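Local coordinates for protein Afp2 (Serratia entomophila, PDB 6RBN) that probably forms the contractile sheath around the inner tube of the anti-feeding prophage, an injection system related to phage tails, at residues W162-S167 / T203-V208. Residues are numbered along the deposited sequence; the frame is centred on the assembly and turned at random.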
# COMPACT_ATOMS: atom_id res chain seq x y z
N TRP C 162 -23.87 -19.12 102.52
CA TRP C 162 -23.79 -17.68 102.69
C TRP C 162 -22.44 -17.26 103.25
O TRP C 162 -21.71 -18.05 103.85
CB TRP C 162 -24.91 -17.21 103.61
CG TRP C 162 -26.24 -17.16 102.94
CD1 TRP C 162 -27.04 -18.22 102.63
CD2 TRP C 162 -27.00 -15.99 102.62
NE1 TRP C 162 -28.20 -17.78 102.05
CE2 TRP C 162 -28.21 -16.41 102.05
CE3 TRP C 162 -26.75 -14.62 102.74
CZ2 TRP C 162 -29.17 -15.52 101.60
CZ3 TRP C 162 -27.71 -13.74 102.29
CH2 TRP C 162 -28.90 -14.19 101.72
N GLY C 163 -22.10 -15.99 103.03
CA GLY C 163 -20.83 -15.47 103.48
C GLY C 163 -20.92 -14.73 104.81
O GLY C 163 -21.99 -14.35 105.27
N THR C 164 -19.75 -14.55 105.43
CA THR C 164 -19.64 -13.87 106.71
C THR C 164 -18.46 -12.89 106.71
O THR C 164 -17.52 -13.04 107.50
CB THR C 164 -19.59 -14.87 107.88
OG1 THR C 164 -19.32 -14.19 109.11
CG2 THR C 164 -18.63 -16.04 107.66
N LEU C 165 -18.52 -11.93 105.77
CA LEU C 165 -17.50 -10.92 105.45
C LEU C 165 -16.83 -10.31 106.68
O LEU C 165 -17.46 -10.14 107.72
CB LEU C 165 -18.16 -9.81 104.64
CG LEU C 165 -17.40 -8.65 104.00
CD1 LEU C 165 -16.54 -9.15 102.86
CD2 LEU C 165 -18.37 -7.60 103.51
N ALA C 166 -15.54 -9.97 106.52
CA ALA C 166 -14.64 -9.70 107.64
C ALA C 166 -15.04 -8.51 108.50
O ALA C 166 -14.51 -8.36 109.61
CB ALA C 166 -13.22 -9.49 107.11
N SER C 167 -15.95 -7.66 108.03
CA SER C 167 -16.54 -6.63 108.88
C SER C 167 -17.73 -7.14 109.67
O SER C 167 -18.43 -6.33 110.30
CB SER C 167 -16.96 -5.42 108.03
OG SER C 167 -18.02 -5.76 107.16
N THR C 203 -15.46 -15.41 103.94
CA THR C 203 -15.39 -16.79 104.38
C THR C 203 -16.80 -17.35 104.39
O THR C 203 -17.76 -16.59 104.56
CB THR C 203 -14.75 -16.92 105.77
OG1 THR C 203 -15.48 -16.13 106.72
CG2 THR C 203 -13.29 -16.49 105.76
N PRO C 204 -16.97 -18.65 104.17
CA PRO C 204 -18.31 -19.23 104.27
C PRO C 204 -18.79 -19.27 105.71
O PRO C 204 -18.00 -19.42 106.64
CB PRO C 204 -18.14 -20.64 103.70
CG PRO C 204 -16.71 -20.94 103.87
CD PRO C 204 -15.99 -19.64 103.69
N ALA C 205 -20.10 -19.12 105.87
CA ALA C 205 -20.69 -19.15 107.21
C ALA C 205 -20.66 -20.55 107.80
O ALA C 205 -20.54 -20.71 109.02
CB ALA C 205 -22.12 -18.62 107.17
N PHE C 206 -20.77 -21.57 106.95
CA PHE C 206 -20.86 -22.96 107.37
C PHE C 206 -19.72 -23.74 106.74
O PHE C 206 -19.13 -23.33 105.74
CB PHE C 206 -22.20 -23.56 106.96
CG PHE C 206 -23.38 -22.93 107.63
CD1 PHE C 206 -23.28 -22.39 108.91
CD2 PHE C 206 -24.58 -22.79 106.96
CE1 PHE C 206 -24.36 -21.79 109.51
CE2 PHE C 206 -25.66 -22.18 107.55
CZ PHE C 206 -25.55 -21.68 108.83
N ALA C 207 -19.42 -24.89 107.33
CA ALA C 207 -18.45 -25.82 106.79
C ALA C 207 -19.19 -26.98 106.15
O ALA C 207 -20.06 -27.58 106.78
CB ALA C 207 -17.49 -26.32 107.87
N VAL C 208 -18.85 -27.29 104.90
CA VAL C 208 -19.54 -28.30 104.12
C VAL C 208 -18.57 -29.43 103.82
O VAL C 208 -17.45 -29.19 103.35
CB VAL C 208 -20.11 -27.71 102.82
CG1 VAL C 208 -20.78 -28.79 102.02
CG2 VAL C 208 -21.10 -26.60 103.13
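Thr164 places OG1 anti to its own backbone N, which swings methyl CG2 between N and the carbonyl carbon and over to Thr203. Thr203 takes a different well, chi1 56°, with OG1 between N and the carbonyl carbon. Where the two side chains cross, this sets Thr164 CG2 against both OG1 and the backbone O of Thr203, 3.3 Å from each. Behind them is a single antiparallel beta bridge, a lone bridge between two loops, with no regular strand in either. It joins the loop after strand 156-157 to the one after helix 173-187, both within the subtilisin-like part of the sheath protein.

Gly163 and Pro204 are the bridged pair, of the non-hydrogen-bonded kind, with their CA atoms 4.6 Å apart. That position suits a proline, since the bridge asks for no N-H from it; the bonds come from its neighbours. Thr164 N gives its hydrogen to Thr203 O at 3.0 Å, and Ala205 N gives its own to Trp162 O at 2.8 Å. The Thr164 bond is the more bent of the two at the hydrogen, 146° against 157°. Thr203 O, which accepts from Thr164 N, also receives a CA-H...O contact from Gly163 CA, at 3.4 Å.

Trp162 directs its indole away from the bridge, and NE1 hydrogen-bonds to Gly132 O, while Gly163 shares a backbone hydrogen bond with Val171. Phe206, just past the bridge, makes a cation-pi contact with Lys136. No other chain of the assembly touches either loop, so this is packing within one subunit, near its surface.

At the Ala205 end the methyl sits over the oxygen end of the bonded carbonyl, with Ala205 CB 3.4 Å from Trp162 O.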